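Local coordinates for MGS-M4 (Unidentified, PDB 4Q3M), which belongs to the aldo-keto reductase family and probably reduces carbonyl compounds with a nicotinamide cofactor, although its natural substrate is unknown, at residues Val163-His168 with Gly262-Thr267; Lys193-Asn198 with Lys210-Ile215; Glu199-Ile204 with Lys254-Val259; Ala216-Ile221 with Phe246-Glu251. All coordinates share one frame; numbering follows the deposited sequence.

Contact 1: Val163-His168 with Gly262-Thr267; sequences VTLQNH and GKKIFT
The carbonyl oxygen of Thr-164 is gripped from the tail side by two donors, Gly-262 N and the hydroxyl OG1 of Thr-261. The bond from Gly-262 N to Thr-164 O is 2.7 Å long and nearly straight at its hydrogen (166°), with the donor almost in line with the carbonyl. Gly-262 suits this place because its phi is positive, an angle at which a CB would press on the carbonyl oxygen of Thr-261. Beside the polar link, Leu-165 supplies the apolar part. Its CG stands opposite the backbone N (chi1 -171°), and this sends the two methyls toward the tail: CD1 lies 3.7 Å from Gly-262 O, while CD2 meets Lys-264 CG at 3.8 Å. Lys-264 offers only its aliphatic root here, since its NZ forms a salt bridge with Glu-160.

The 163-168 loop is braced from within. Gln-166 NE2 donates to Val-163 O at 3.1 Å, and Gln-166 OE1 accepts from His-168 NE2 in the ring plane of the imidazole. Gly-262 also makes backbone bonds to the second subunit, whose Asn-271 packs on Leu-165. The arrangement joins the loop after barrel strand 156-160 to the C-terminal tail, consistent with the TIM-barrel fold of aldo-keto reductases, in which loops and tail gather at the C-terminal ends of the strands.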
loop_
_atom_site.group_PDB
_atom_site.type_symbol
_atom_site.label_atom_id
_atom_site.label_comp_id
_atom_site.label_asym_id
_atom_site.label_seq_id
_atom_site.Cartn_x
_atom_site.Cartn_y
_atom_site.Cartn_z
ATOM N N VAL A 163 3.808 -14.825 -1.049
ATOM C CA VAL A 163 5.197 -14.884 -1.493
ATOM C C VAL A 163 5.615 -13.706 -2.376
ATOM O O VAL A 163 6.807 -13.455 -2.551
ATOM C CB VAL A 163 5.478 -16.195 -2.249
ATOM C CG1 VAL A 163 5.297 -17.390 -1.323
ATOM C CG2 VAL A 163 4.578 -16.310 -3.467
ATOM N N THR A 164 4.648 -12.978 -2.927
ATOM C CA THR A 164 4.969 -11.808 -3.741
ATOM C C THR A 164 4.785 -10.512 -2.951
ATOM O O THR A 164 5.266 -9.455 -3.357
ATOM C CB THR A 164 4.116 -11.753 -5.025
ATOM O OG1 THR A 164 2.738 -11.967 -4.700
ATOM C CG2 THR A 164 4.565 -12.825 -6.005
ATOM N N LEU A 165 4.089 -10.605 -1.821
ATOM C CA LEU A 165 3.940 -9.481 -0.900
ATOM C C LEU A 165 4.202 -9.967 0.523
ATOM O O LEU A 165 3.270 -10.256 1.274
ATOM C CB LEU A 165 2.546 -8.862 -1.009
ATOM C CG LEU A 165 2.310 -7.546 -0.263
ATOM C CD1 LEU A 165 3.029 -6.397 -0.956
ATOM C CD2 LEU A 165 0.822 -7.256 -0.131
ATOM N N GLN A 166 5.477 -10.053 0.886
ATOM C CA GLN A 166 5.886 -10.778 2.086
ATOM C C GLN A 166 5.779 -9.965 3.378
ATOM O O GLN A 166 5.762 -10.537 4.468
ATOM C CB GLN A 166 7.314 -11.296 1.907
ATOM C CG GLN A 166 7.490 -12.146 0.655
ATOM C CD GLN A 166 8.820 -12.867 0.613
ATOM O OE1 GLN A 166 9.638 -12.741 1.524
ATOM N NE2 GLN A 166 9.043 -13.636 -0.447
ATOM N N ASN A 167 5.713 -8.641 3.251
ATOM C CA ASN A 167 5.466 -7.750 4.388
ATOM C C ASN A 167 6.412 -7.945 5.573
ATOM O O ASN A 167 5.965 -8.026 6.717
ATOM C CB ASN A 167 4.025 -7.920 4.879
ATOM C CG ASN A 167 3.003 -7.643 3.797
ATOM O OD1 ASN A 167 3.229 -6.823 2.907
ATOM N ND2 ASN A 167 1.867 -8.330 3.867
ATOM N N HIS A 168 7.712 -8.015 5.305
ATOM C CA HIS A 168 8.695 -8.225 6.365
ATOM C C HIS A 168 8.777 -7.039 7.323
ATOM O O HIS A 168 9.035 -7.210 8.514
ATOM C CB HIS A 168 10.075 -8.505 5.765
ATOM C CG HIS A 168 10.190 -9.853 5.126
ATOM N ND1 HIS A 168 10.620 -10.968 5.813
ATOM C CD2 HIS A 168 9.925 -10.267 3.864
ATOM C CE1 HIS A 168 10.617 -12.010 5.000
ATOM N NE2 HIS A 168 10.198 -11.612 3.813
ATOM N N GLY A 262 6.420 -7.139 -4.194
ATOM C CA GLY A 262 5.856 -5.971 -3.546
ATOM C C GLY A 262 4.596 -5.481 -4.231
ATOM O O GLY A 262 4.094 -4.400 -3.924
ATOM N N LYS A 263 4.086 -6.277 -5.165
ATOM C CA LYS A 263 2.850 -5.939 -5.860
ATOM C C LYS A 263 1.643 -6.316 -5.009
ATOM O O LYS A 263 1.235 -7.477 -4.969
ATOM C CB LYS A 263 2.782 -6.641 -7.220
ATOM C CG LYS A 263 1.484 -6.403 -7.978
ATOM C CD LYS A 263 1.444 -7.193 -9.276
ATOM C CE LYS A 263 2.343 -6.573 -10.334
ATOM N NZ LYS A 263 1.811 -5.268 -10.819
ATOM N N LYS A 264 1.081 -5.327 -4.320
ATOM C CA LYS A 264 -0.074 -5.553 -3.461
ATOM C C LYS A 264 -1.337 -5.742 -4.291
ATOM O O LYS A 264 -1.631 -4.947 -5.183
ATOM C CB LYS A 264 -0.248 -4.390 -2.482
ATOM C CG LYS A 264 -1.407 -4.560 -1.516
ATOM C CD LYS A 264 -1.275 -3.620 -0.328
ATOM C CE LYS A 264 -2.477 -3.727 0.597
ATOM N NZ LYS A 264 -2.746 -5.136 0.995
ATOM N N ILE A 265 -2.083 -6.801 -3.993
ATOM C CA ILE A 265 -3.272 -7.140 -4.765
ATOM C C ILE A 265 -4.490 -6.324 -4.342
ATOM O O ILE A 265 -5.192 -5.761 -5.182
ATOM C CB ILE A 265 -3.612 -8.639 -4.640
ATOM C CG1 ILE A 265 -2.436 -9.494 -5.115
ATOM C CG2 ILE A 265 -4.869 -8.971 -5.431
ATOM C CD1 ILE A 265 -2.672 -10.983 -4.981
ATOM N N PHE A 266 -4.735 -6.255 -3.038
ATOM C CA PHE A 266 -5.961 -5.647 -2.532
ATOM C C PHE A 266 -5.805 -4.164 -2.205
ATOM O O PHE A 266 -4.703 -3.615 -2.259
ATOM C CB PHE A 266 -6.450 -6.412 -1.302
ATOM C CG PHE A 266 -6.880 -7.817 -1.605
ATOM C CD1 PHE A 266 -8.153 -8.077 -2.086
ATOM C CD2 PHE A 266 -6.008 -8.878 -1.426
ATOM C CE1 PHE A 266 -8.551 -9.370 -2.374
ATOM C CE2 PHE A 266 -6.399 -10.172 -1.713
ATOM C CZ PHE A 266 -7.673 -10.418 -2.187
ATOM N N THR A 267 -6.929 -3.534 -1.871
ATOM C CA THR A 267 -7.020 -2.091 -1.656
ATOM C C THR A 267 -5.938 -1.539 -0.730
ATOM O O THR A 267 -5.657 -2.111 0.322
ATOM C CB THR A 267 -8.396 -1.713 -1.073
ATOM O OG1 THR A 267 -9.432 -2.325 -1.853
ATOM C CG2 THR A 267 -8.589 -0.201 -1.068
HETATM O O HOH W 1 1.775 -9.554 -6.061
#

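Contact 2: Lys193-Asn198 with Lys210-Ile215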
loop_
_atom_site.group_PDB
_atom_site.type_symbol
_atom_site.label_atom_id
_atom_site.label_comp_id
_atom_site.label_asym_id
_atom_site.label_seq_id
_atom_site.Cartn_x
_atom_site.Cartn_y
_atom_site.Cartn_z
ATOM N N LYS A 193 -2.667 -17.459 -10.408
ATOM C CA LYS A 193 -1.817 -17.870 -11.520
ATOM C C LYS A 193 -0.336 -17.551 -11.322
ATOM O O LYS A 193 0.519 -18.381 -11.627
ATOM C CB LYS A 193 -2.306 -17.234 -12.821
ATOM C CG LYS A 193 -3.072 -18.196 -13.714
ATOM C CD LYS A 193 -3.230 -17.649 -15.122
ATOM C CE LYS A 193 -4.098 -16.404 -15.142
ATOM N NZ LYS A 193 -3.954 -15.655 -16.421
ATOM N N ASP A 194 -0.030 -16.355 -10.823
ATOM C CA ASP A 194 1.362 -15.954 -10.612
ATOM C C ASP A 194 2.085 -16.905 -9.665
ATOM O O ASP A 194 3.279 -17.163 -9.820
ATOM C CB ASP A 194 1.440 -14.526 -10.067
ATOM C CG ASP A 194 1.541 -13.487 -11.165
ATOM O OD1 ASP A 194 2.562 -13.480 -11.886
ATOM O OD2 ASP A 194 0.606 -12.672 -11.302
ATOM N N LEU A 195 1.351 -17.427 -8.690
ATOM C CA LEU A 195 1.916 -18.344 -7.709
ATOM C C LEU A 195 2.159 -19.726 -8.314
ATOM O O LEU A 195 3.225 -20.311 -8.130
ATOM C CB LEU A 195 0.995 -18.453 -6.493
ATOM C CG LEU A 195 1.460 -19.329 -5.328
ATOM C CD1 LEU A 195 2.937 -19.120 -5.042
ATOM C CD2 LEU A 195 0.634 -19.030 -4.089
ATOM N N LEU A 196 1.170 -20.237 -9.039
ATOM C CA LEU A 196 1.269 -21.561 -9.643
ATOM C C LEU A 196 2.273 -21.588 -10.792
ATOM O O LEU A 196 2.797 -22.643 -11.145
ATOM C CB LEU A 196 -0.100 -22.030 -10.136
ATOM C CG LEU A 196 -1.185 -22.202 -9.070
ATOM C CD1 LEU A 196 -2.458 -22.763 -9.684
ATOM C CD2 LEU A 196 -0.694 -23.089 -7.933
ATOM N N SER A 197 2.538 -20.422 -11.374
ATOM C CA SER A 197 3.464 -20.323 -12.495
ATOM C C SER A 197 4.880 -20.002 -12.033
ATOM O O SER A 197 5.820 -20.026 -12.826
ATOM C CB SER A 197 2.991 -19.258 -13.487
ATOM O OG SER A 197 3.042 -17.966 -12.908
ATOM N N ASN A 198 5.025 -19.702 -10.746
ATOM C CA ASN A 198 6.316 -19.311 -10.193
ATOM C C ASN A 198 7.334 -20.442 -10.259
ATOM O O ASN A 198 7.130 -21.507 -9.678
ATOM C CB ASN A 198 6.157 -18.841 -8.746
ATOM C CG ASN A 198 7.435 -18.255 -8.182
ATOM O OD1 ASN A 198 8.276 -18.975 -7.643
ATOM N ND2 ASN A 198 7.589 -16.943 -8.306
ATOM N N LYS A 210 5.543 -31.840 -2.584
ATOM C CA LYS A 210 4.318 -31.137 -2.231
ATOM C C LYS A 210 3.782 -30.354 -3.419
ATOM O O LYS A 210 4.398 -30.320 -4.482
ATOM C CB LYS A 210 4.563 -30.196 -1.049
ATOM C CG LYS A 210 4.922 -30.903 0.246
ATOM C CD LYS A 210 3.748 -31.711 0.768
ATOM C CE LYS A 210 4.079 -32.376 2.092
ATOM N NZ LYS A 210 2.904 -33.094 2.655
ATOM N N THR A 211 2.624 -29.731 -3.234
ATOM C CA THR A 211 2.075 -28.839 -4.242
ATOM C C THR A 211 2.540 -27.419 -3.950
ATOM O O THR A 211 2.953 -27.116 -2.831
ATOM C CB THR A 211 0.536 -28.887 -4.282
ATOM O OG1 THR A 211 0.003 -28.268 -3.105
ATOM C CG2 THR A 211 0.048 -30.326 -4.363
ATOM N N ILE A 212 2.479 -26.556 -4.957
ATOM C CA ILE A 212 2.868 -25.157 -4.793
ATOM C C ILE A 212 2.080 -24.435 -3.682
ATOM O O ILE A 212 2.681 -23.713 -2.885
ATOM C CB ILE A 212 2.726 -24.380 -6.126
ATOM C CG1 ILE A 212 3.806 -24.827 -7.114
ATOM C CG2 ILE A 212 2.819 -22.881 -5.894
ATOM C CD1 ILE A 212 3.830 -24.029 -8.397
ATOM N N PRO A 213 0.744 -24.626 -3.612
ATOM C CA PRO A 213 0.041 -23.987 -2.491
ATOM C C PRO A 213 0.514 -24.464 -1.117
ATOM O O PRO A 213 0.733 -23.633 -0.235
ATOM C CB PRO A 213 -1.419 -24.388 -2.720
ATOM C CG PRO A 213 -1.516 -24.617 -4.177
ATOM C CD PRO A 213 -0.206 -25.232 -4.563
ATOM N N GLN A 214 0.668 -25.777 -0.949
ATOM C CA GLN A 214 1.148 -26.359 0.305
ATOM C C GLN A 214 2.458 -25.719 0.746
ATOM O O GLN A 214 2.728 -25.571 1.938
ATOM C CB GLN A 214 1.338 -27.869 0.160
ATOM C CG GLN A 214 0.047 -28.660 0.090
ATOM C CD GLN A 214 0.289 -30.143 -0.108
ATOM O OE1 GLN A 214 1.193 -30.544 -0.842
ATOM N NE2 GLN A 214 -0.516 -30.968 0.552
ATOM N N ILE A 215 3.266 -25.345 -0.239
ATOM C CA ILE A 215 4.529 -24.666 -0.000
ATOM C C ILE A 215 4.336 -23.266 0.564
ATOM O O ILE A 215 4.878 -22.935 1.621
ATOM C CB ILE A 215 5.344 -24.568 -1.296
ATOM C CG1 ILE A 215 5.882 -25.947 -1.690
ATOM C CG2 ILE A 215 6.438 -23.517 -1.159
ATOM C CD1 ILE A 215 6.340 -26.795 -0.515
#
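Ile-212, in the first turn of helix 212-222, presses its branched side chain against Leu-195 and Leu-196 of helix 192-196. Its two branches divide the work. A chi1 of -71° sets CG1 beside the backbone N and anti to the carbonyl carbon, which leaves CG2 anti to the N. CG2 reaches Leu-195 CG at 3.8 Å and Leu-196 CD2 at 4.1 Å, whereas the longer arm carries CD1 to the backbone carbonyl of Leu-196. Leu-195, with its own CG opposite the backbone N (chi1 -177°), runs past the isoleucine in the reverse direction. Leu-196 comes in aslant, and its CD2 also touches Pro-213 CD at 4.0 Å, the two side chains meeting at about a right angle. An alanine in place of Ile-212 would probably open a gap between the helices, leaving both leucines without their shared partner.

The helix start is fixed by a capping box: Thr-211 N donates to Gln-214 OE1 at 2.9 Å, and Gln-214 N returns a weak bond to Thr-211 OG1. Around the contact, Met-201 and Ala-202 of helix 199-207 lie against Ile-212, Arg-236 of helix 234-241 touches both Leu-196 and Pro-213, and Asn-198 OD1 accepts from Met-201 N at the start of helix 199-207.

Contact 3: Glu199-Ile204 with Lys254-Val259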
loop_
_atom_site.group_PDB
_atom_site.type_symbol
_atom_site.label_atom_id
_atom_site.label_comp_id
_atom_site.label_asym_id
_atom_site.label_seq_id
_atom_site.Cartn_x
_atom_site.Cartn_y
_atom_site.Cartn_z
ATOM N N GLU A 199 8.429 -20.198 -10.972
ATOM C CA GLU A 199 9.477 -21.196 -11.153
ATOM C C GLU A 199 10.110 -21.629 -9.837
ATOM O O GLU A 199 10.351 -22.818 -9.614
ATOM C CB GLU A 199 10.567 -20.659 -12.075
ATOM C CG GLU A 199 11.737 -21.607 -12.219
ATOM C CD GLU A 199 12.911 -20.973 -12.921
ATOM O OE1 GLU A 199 13.065 -19.737 -12.826
ATOM O OE2 GLU A 199 13.673 -21.707 -13.585
ATOM N N THR A 200 10.392 -20.658 -8.975
ATOM C CA THR A 200 11.018 -20.937 -7.690
ATOM C C THR A 200 10.091 -21.765 -6.809
ATOM O O THR A 200 10.514 -22.752 -6.209
ATOM C CB THR A 200 11.405 -19.640 -6.958
ATOM O OG1 THR A 200 12.276 -18.862 -7.788
ATOM C CG2 THR A 200 12.107 -19.954 -5.648
ATOM N N MET A 201 8.824 -21.366 -6.742
ATOM C CA MET A 201 7.826 -22.111 -5.980
ATOM C C MET A 201 7.639 -23.516 -6.545
ATOM O O MET A 201 7.442 -24.475 -5.798
ATOM C CB MET A 201 6.485 -21.374 -5.973
ATOM C CG MET A 201 6.481 -20.068 -5.195
ATOM S SD MET A 201 6.915 -20.265 -3.457
ATOM C CE MET A 201 8.572 -19.591 -3.468
ATOM N N ALA A 202 7.701 -23.626 -7.868
ATOM C CA ALA A 202 7.500 -24.905 -8.542
ATOM C C ALA A 202 8.668 -25.850 -8.292
ATOM O O ALA A 202 8.481 -27.059 -8.162
ATOM C CB ALA A 202 7.301 -24.693 -10.035
ATOM N N LYS A 203 9.874 -25.293 -8.227
ATOM C CA LYS A 203 11.070 -26.097 -8.018
ATOM C C LYS A 203 11.076 -26.691 -6.615
ATOM O O LYS A 203 11.153 -27.903 -6.456
ATOM C CB LYS A 203 12.339 -25.267 -8.246
ATOM C CG LYS A 203 13.520 -25.660 -7.356
ATOM C CD LYS A 203 14.340 -24.452 -6.929
ATOM C CE LYS A 203 15.476 -24.853 -5.994
ATOM N NZ LYS A 203 14.986 -25.253 -4.644
ATOM N N ILE A 204 10.968 -25.841 -5.596
ATOM C CA ILE A 204 11.147 -26.297 -4.223
ATOM C C ILE A 204 10.019 -27.259 -3.837
ATOM O O ILE A 204 10.132 -28.002 -2.862
ATOM C CB ILE A 204 11.247 -25.088 -3.238
ATOM C CG1 ILE A 204 9.880 -24.548 -2.805
ATOM C CG2 ILE A 204 12.120 -23.985 -3.816
ATOM C CD1 ILE A 204 9.367 -25.181 -1.531
ATOM N N LYS A 254 15.383 -18.737 1.985
ATOM C CA LYS A 254 16.109 -17.670 1.307
ATOM C C LYS A 254 15.787 -17.662 -0.184
ATOM O O LYS A 254 15.925 -16.638 -0.852
ATOM C CB LYS A 254 17.615 -17.818 1.529
ATOM C CG LYS A 254 18.296 -16.534 1.973
ATOM C CD LYS A 254 17.591 -15.934 3.181
ATOM C CE LYS A 254 18.283 -14.668 3.659
ATOM N NZ LYS A 254 17.334 -13.742 4.340
ATOM N N SER A 255 15.354 -18.810 -0.696
ATOM C CA SER A 255 14.948 -18.920 -2.092
ATOM C C SER A 255 13.542 -18.356 -2.281
ATOM O O SER A 255 13.234 -17.758 -3.311
ATOM C CB SER A 255 15.006 -20.376 -2.558
ATOM O OG SER A 255 14.872 -20.470 -3.964
ATOM N N ILE A 256 12.695 -18.555 -1.276
ATOM C CA ILE A 256 11.342 -18.011 -1.285
ATOM C C ILE A 256 11.382 -16.502 -1.043
ATOM O O ILE A 256 10.516 -15.762 -1.504
ATOM C CB ILE A 256 10.452 -18.694 -0.217
ATOM C CG1 ILE A 256 10.372 -20.201 -0.471
ATOM C CG2 ILE A 256 9.053 -18.093 -0.195
ATOM C CD1 ILE A 256 9.425 -20.931 0.456
ATOM N N ARG A 257 12.408 -16.050 -0.328
ATOM C CA ARG A 257 12.557 -14.636 -0.005
ATOM C C ARG A 257 12.669 -13.763 -1.256
ATOM O O ARG A 257 12.153 -12.646 -1.293
ATOM C CB ARG A 257 13.784 -14.427 0.887
ATOM C CG ARG A 257 14.046 -12.977 1.260
ATOM C CD ARG A 257 12.870 -12.383 2.014
ATOM N NE ARG A 257 13.050 -10.961 2.283
ATOM C CZ ARG A 257 12.649 -9.989 1.470
ATOM N NH1 ARG A 257 12.041 -10.285 0.329
ATOM N NH2 ARG A 257 12.856 -8.721 1.795
ATOM N N SER A 258 13.333 -14.285 -2.281
ATOM C CA SER A 258 13.621 -13.512 -3.486
ATOM C C SER A 258 12.405 -13.319 -4.389
ATOM O O SER A 258 12.393 -12.420 -5.231
ATOM C CB SER A 258 14.745 -14.179 -4.282
ATOM O OG SER A 258 15.968 -14.144 -3.568
ATOM N N VAL A 259 11.384 -14.152 -4.220
ATOM C CA VAL A 259 10.221 -14.096 -5.102
ATOM C C VAL A 259 9.252 -12.990 -4.683
ATOM O O VAL A 259 8.166 -12.853 -5.251
ATOM C CB VAL A 259 9.482 -15.452 -5.153
ATOM C CG1 VAL A 259 10.482 -16.585 -5.274
ATOM C CG2 VAL A 259 8.619 -15.649 -3.926
#
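This is a helix-to-helix contact, mainly apolar and partly buried, between helix 199-207, one of the helices that lie between strands 180-184 and 226-227 in the chain, and helix 250-257, the last helix of the chain, with the residues just after it. The backbones come nearest at Thr-200 and Ile-256, whose CA atoms are 7.0 Å apart, and most of the touching is done by side chains.

Met-201 reaches across with its terminal methyl. Bends at its second and third torsions (chi2 -59°, chi3 106°) swing the methyl CE onto Ile-256, 3.5 Å from CG1 and 3.6 Å from CG2, so that it lies against both branches. The two side chains cross at about a right angle. The same CE approaches Val-259 CG2 at 4.0 Å, so one methyl meets both Ile-256 and Val-259, three residues further along.

Thr-200 makes the second patch. Its CB sits 3.6 Å from Val-259 CG1, and its methyl CG2 faces Ser-255 OG at 3.3 Å, a contact between a carbon and a hydroxyl and not a polar bond. The backbone enters here too, as Thr-200 CG2 lies 3.4 Å from Ser-255 O.

Beyond the pair, Val-163 of the loop after strand 156-160 touches Met-201, Ile-256 and Val-259. Helix 212-222 lies against both helices, with Ile-212 on Met-201, Ile-215 on Ile-204 and Trp-219 on Ile-256, while Arg-257 forms a salt bridge with Asp-273 of the second subunit.

Contact 4: Ala216-Ile221 with Phe246-Glu251; sequences AIRWLI and FTLDEE
Arg-218 and Phe-246 lie alongside each other, running in opposite directions, with the CD of the arginine over one face of the phenyl ring. Closer to the backbone, Arg-218 CB and CG meet the ring at its far corner, CG being 3.5 Å from Phe-246 CZ. The guanidinium is not stacked on the ring, since their planes stand 46° apart. Instead it lies beneath the backbone carbonyl of Phe-246, whose O is 3.4 Å above the guanidinium plane and offset toward the rim. The angle at Arg-218 NE is too poor for a hydrogen bond to that oxygen, so the approach is a contact over a face only.

The shape of the arginine explains this: CG stands opposite the backbone N (chi1 -178°), and a bend at chi2 (59°) turns the chain along the 246-248 strip. Its polar end belongs to Glu-222, which takes a salt bridge from Arg-218 NE and, on the same OE2, bonds from Leu-248 N and Thr-247 OG1. A leucine in place of Arg-218 would probably leave Glu-222 without its cationic mate and Phe-246 O without the flat group beneath it.

Further along the segment, the buried Leu-248 packs its CG on Arg-218 CG at 3.8 Å. Leu-248 CD1 rests on the helix backbone, 3.7 Å from Trp-219 N, and touches Trp-219 CB at 4.1 Å. The strip then enters helix 250-257, N-capped by Asp-249, so the contact lays the lead-in of the C-terminal helix along helix 212-222, the helix that precedes the last strand of the TIM barrel.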
loop_
_atom_site.group_PDB
_atom_site.type_symbol
_atom_site.label_atom_id
_atom_site.label_comp_id
_atom_site.label_asym_id
_atom_site.label_seq_id
_atom_site.Cartn_x
_atom_site.Cartn_y
_atom_site.Cartn_z
ATOM N N ALA A 216 3.568 -22.448 -0.152
ATOM C CA ALA A 216 3.320 -21.065 0.240
ATOM C C ALA A 216 2.722 -20.998 1.638
ATOM O O ALA A 216 3.002 -20.075 2.403
ATOM C CB ALA A 216 2.403 -20.387 -0.764
ATOM N N ILE A 217 1.902 -21.991 1.961
ATOM C CA ILE A 217 1.296 -22.090 3.279
ATOM C C ILE A 217 2.351 -22.403 4.337
ATOM O O ILE A 217 2.414 -21.739 5.370
ATOM C CB ILE A 217 0.196 -23.165 3.305
ATOM C CG1 ILE A 217 -0.937 -22.775 2.355
ATOM C CG2 ILE A 217 -0.337 -23.355 4.714
ATOM C CD1 ILE A 217 -1.960 -23.861 2.146
ATOM N N ARG A 218 3.184 -23.404 4.064
ATOM C CA ARG A 218 4.238 -23.809 4.993
ATOM C C ARG A 218 5.228 -22.682 5.253
ATOM O O ARG A 218 5.693 -22.498 6.376
ATOM C CB ARG A 218 4.987 -25.031 4.461
ATOM C CG ARG A 218 6.072 -25.538 5.400
ATOM C CD ARG A 218 5.489 -25.922 6.751
ATOM N NE ARG A 218 6.523 -26.090 7.768
ATOM C CZ ARG A 218 6.280 -26.419 9.033
ATOM N NH1 ARG A 218 5.034 -26.623 9.438
ATOM N NH2 ARG A 218 7.282 -26.548 9.891
ATOM N N TRP A 219 5.549 -21.935 4.202
ATOM C CA TRP A 219 6.471 -20.811 4.303
ATOM C C TRP A 219 5.975 -19.785 5.319
ATOM O O TRP A 219 6.760 -19.223 6.083
ATOM C CB TRP A 219 6.662 -20.168 2.930
ATOM C CG TRP A 219 7.329 -18.832 2.963
ATOM C CD1 TRP A 219 8.644 -18.578 3.215
ATOM C CD2 TRP A 219 6.714 -17.563 2.716
ATOM N NE1 TRP A 219 8.886 -17.226 3.151
ATOM C CE2 TRP A 219 7.716 -16.582 2.844
ATOM C CE3 TRP A 219 5.412 -17.163 2.402
ATOM C CZ2 TRP A 219 7.458 -15.226 2.670
ATOM C CZ3 TRP A 219 5.157 -15.817 2.230
ATOM C CH2 TRP A 219 6.174 -14.864 2.364
ATOM N N LEU A 220 4.665 -19.555 5.329
ATOM C CA LEU A 220 4.051 -18.677 6.317
ATOM C C LEU A 220 4.104 -19.307 7.706
ATOM O O LEU A 220 4.330 -18.617 8.701
ATOM C CB LEU A 220 2.606 -18.362 5.932
ATOM C CG LEU A 220 2.428 -17.446 4.719
ATOM C CD1 LEU A 220 0.972 -17.395 4.298
ATOM C CD2 LEU A 220 2.946 -16.048 5.027
ATOM N N ILE A 221 3.892 -20.619 7.763
ATOM C CA ILE A 221 3.995 -21.367 9.011
ATOM C C ILE A 221 5.389 -21.224 9.611
ATOM O O ILE A 221 5.540 -21.017 10.817
ATOM C CB ILE A 221 3.695 -22.867 8.807
ATOM C CG1 ILE A 221 2.309 -23.067 8.195
ATOM C CG2 ILE A 221 3.809 -23.615 10.120
ATOM C CD1 ILE A 221 1.187 -22.646 9.095
ATOM N N PHE A 246 6.157 -31.952 7.031
ATOM C CA PHE A 246 7.447 -31.598 6.452
ATOM C C PHE A 246 7.890 -30.211 6.905
ATOM O O PHE A 246 7.140 -29.493 7.568
ATOM C CB PHE A 246 7.389 -31.665 4.923
ATOM C CG PHE A 246 6.791 -30.444 4.282
ATOM C CD1 PHE A 246 7.579 -29.582 3.538
ATOM C CD2 PHE A 246 5.442 -30.160 4.421
ATOM C CE1 PHE A 246 7.035 -28.459 2.943
ATOM C CE2 PHE A 246 4.892 -29.039 3.829
ATOM C CZ PHE A 246 5.689 -28.189 3.088
ATOM N N THR A 247 9.113 -29.841 6.539
ATOM C CA THR A 247 9.688 -28.568 6.955
ATOM C C THR A 247 10.441 -27.898 5.810
ATOM O O THR A 247 10.738 -28.531 4.797
ATOM C CB THR A 247 10.647 -28.752 8.147
ATOM O OG1 THR A 247 11.230 -27.490 8.496
ATOM C CG2 THR A 247 11.752 -29.735 7.794
ATOM N N LEU A 248 10.745 -26.615 5.976
ATOM C CA LEU A 248 11.509 -25.871 4.982
ATOM C C LEU A 248 12.841 -25.415 5.567
ATOM O O LEU A 248 12.874 -24.735 6.593
ATOM C CB LEU A 248 10.710 -24.667 4.478
ATOM C CG LEU A 248 9.405 -24.980 3.741
ATOM C CD1 LEU A 248 8.668 -23.699 3.386
ATOM C CD2 LEU A 248 9.681 -25.807 2.494
ATOM N N ASP A 249 13.938 -25.788 4.915
ATOM C CA ASP A 249 15.265 -25.447 5.416
ATOM C C ASP A 249 15.643 -24.007 5.083
ATOM O O ASP A 249 14.877 -23.284 4.445
ATOM C CB ASP A 249 16.319 -26.417 4.868
ATOM C CG ASP A 249 16.313 -26.508 3.350
ATOM O OD1 ASP A 249 16.140 -25.472 2.673
ATOM O OD2 ASP A 249 16.491 -27.629 2.829
ATOM N N GLU A 250 16.834 -23.607 5.517
ATOM C CA GLU A 250 17.300 -22.233 5.363
ATOM C C GLU A 250 17.389 -21.795 3.902
ATOM O O GLU A 250 16.965 -20.693 3.555
ATOM C CB GLU A 250 18.664 -22.062 6.037
ATOM C CG GLU A 250 19.362 -20.753 5.705
ATOM C CD GLU A 250 20.655 -20.571 6.475
ATOM O OE1 GLU A 250 21.151 -21.561 7.054
ATOM O OE2 GLU A 250 21.177 -19.436 6.501
ATOM N N GLU A 251 17.936 -22.659 3.050
ATOM C CA GLU A 251 18.127 -22.303 1.647
ATOM C C GLU A 251 16.786 -22.203 0.923
ATOM O O GLU A 251 16.656 -21.453 -0.044
ATOM C CB GLU A 251 19.043 -23.313 0.945
ATOM C CG GLU A 251 18.325 -24.449 0.233
ATOM C CD GLU A 251 19.245 -25.231 -0.683
ATOM O OE1 GLU A 251 18.745 -25.835 -1.656
ATOM O OE2 GLU A 251 20.469 -25.241 -0.432
#

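How the contacts relate
From the N terminus, the loop at 163-168 opens contact 1, which closes only at the tail 262-267 and therefore encloses the other three. Contact 2 starts at 193-198 and ends at 210-215. Contact 3 starts at 199-204, inside that span, and ends at 254-259, so the two cross. Contact 4, from 216-221 to 246-251, follows contact 2 in series and nests within contact 3. Together they tie helices 192-196, 199-207, 212-222 and 250-257 to the loop after strand 156-160. Val-163 and Gln-166 join contact 1 to this group: Gln-166 NE2 probably bonds Ile-256 O at 2.8 Å, and Val-163 CG2 meets Leu-195 CD1 at 3.6 Å.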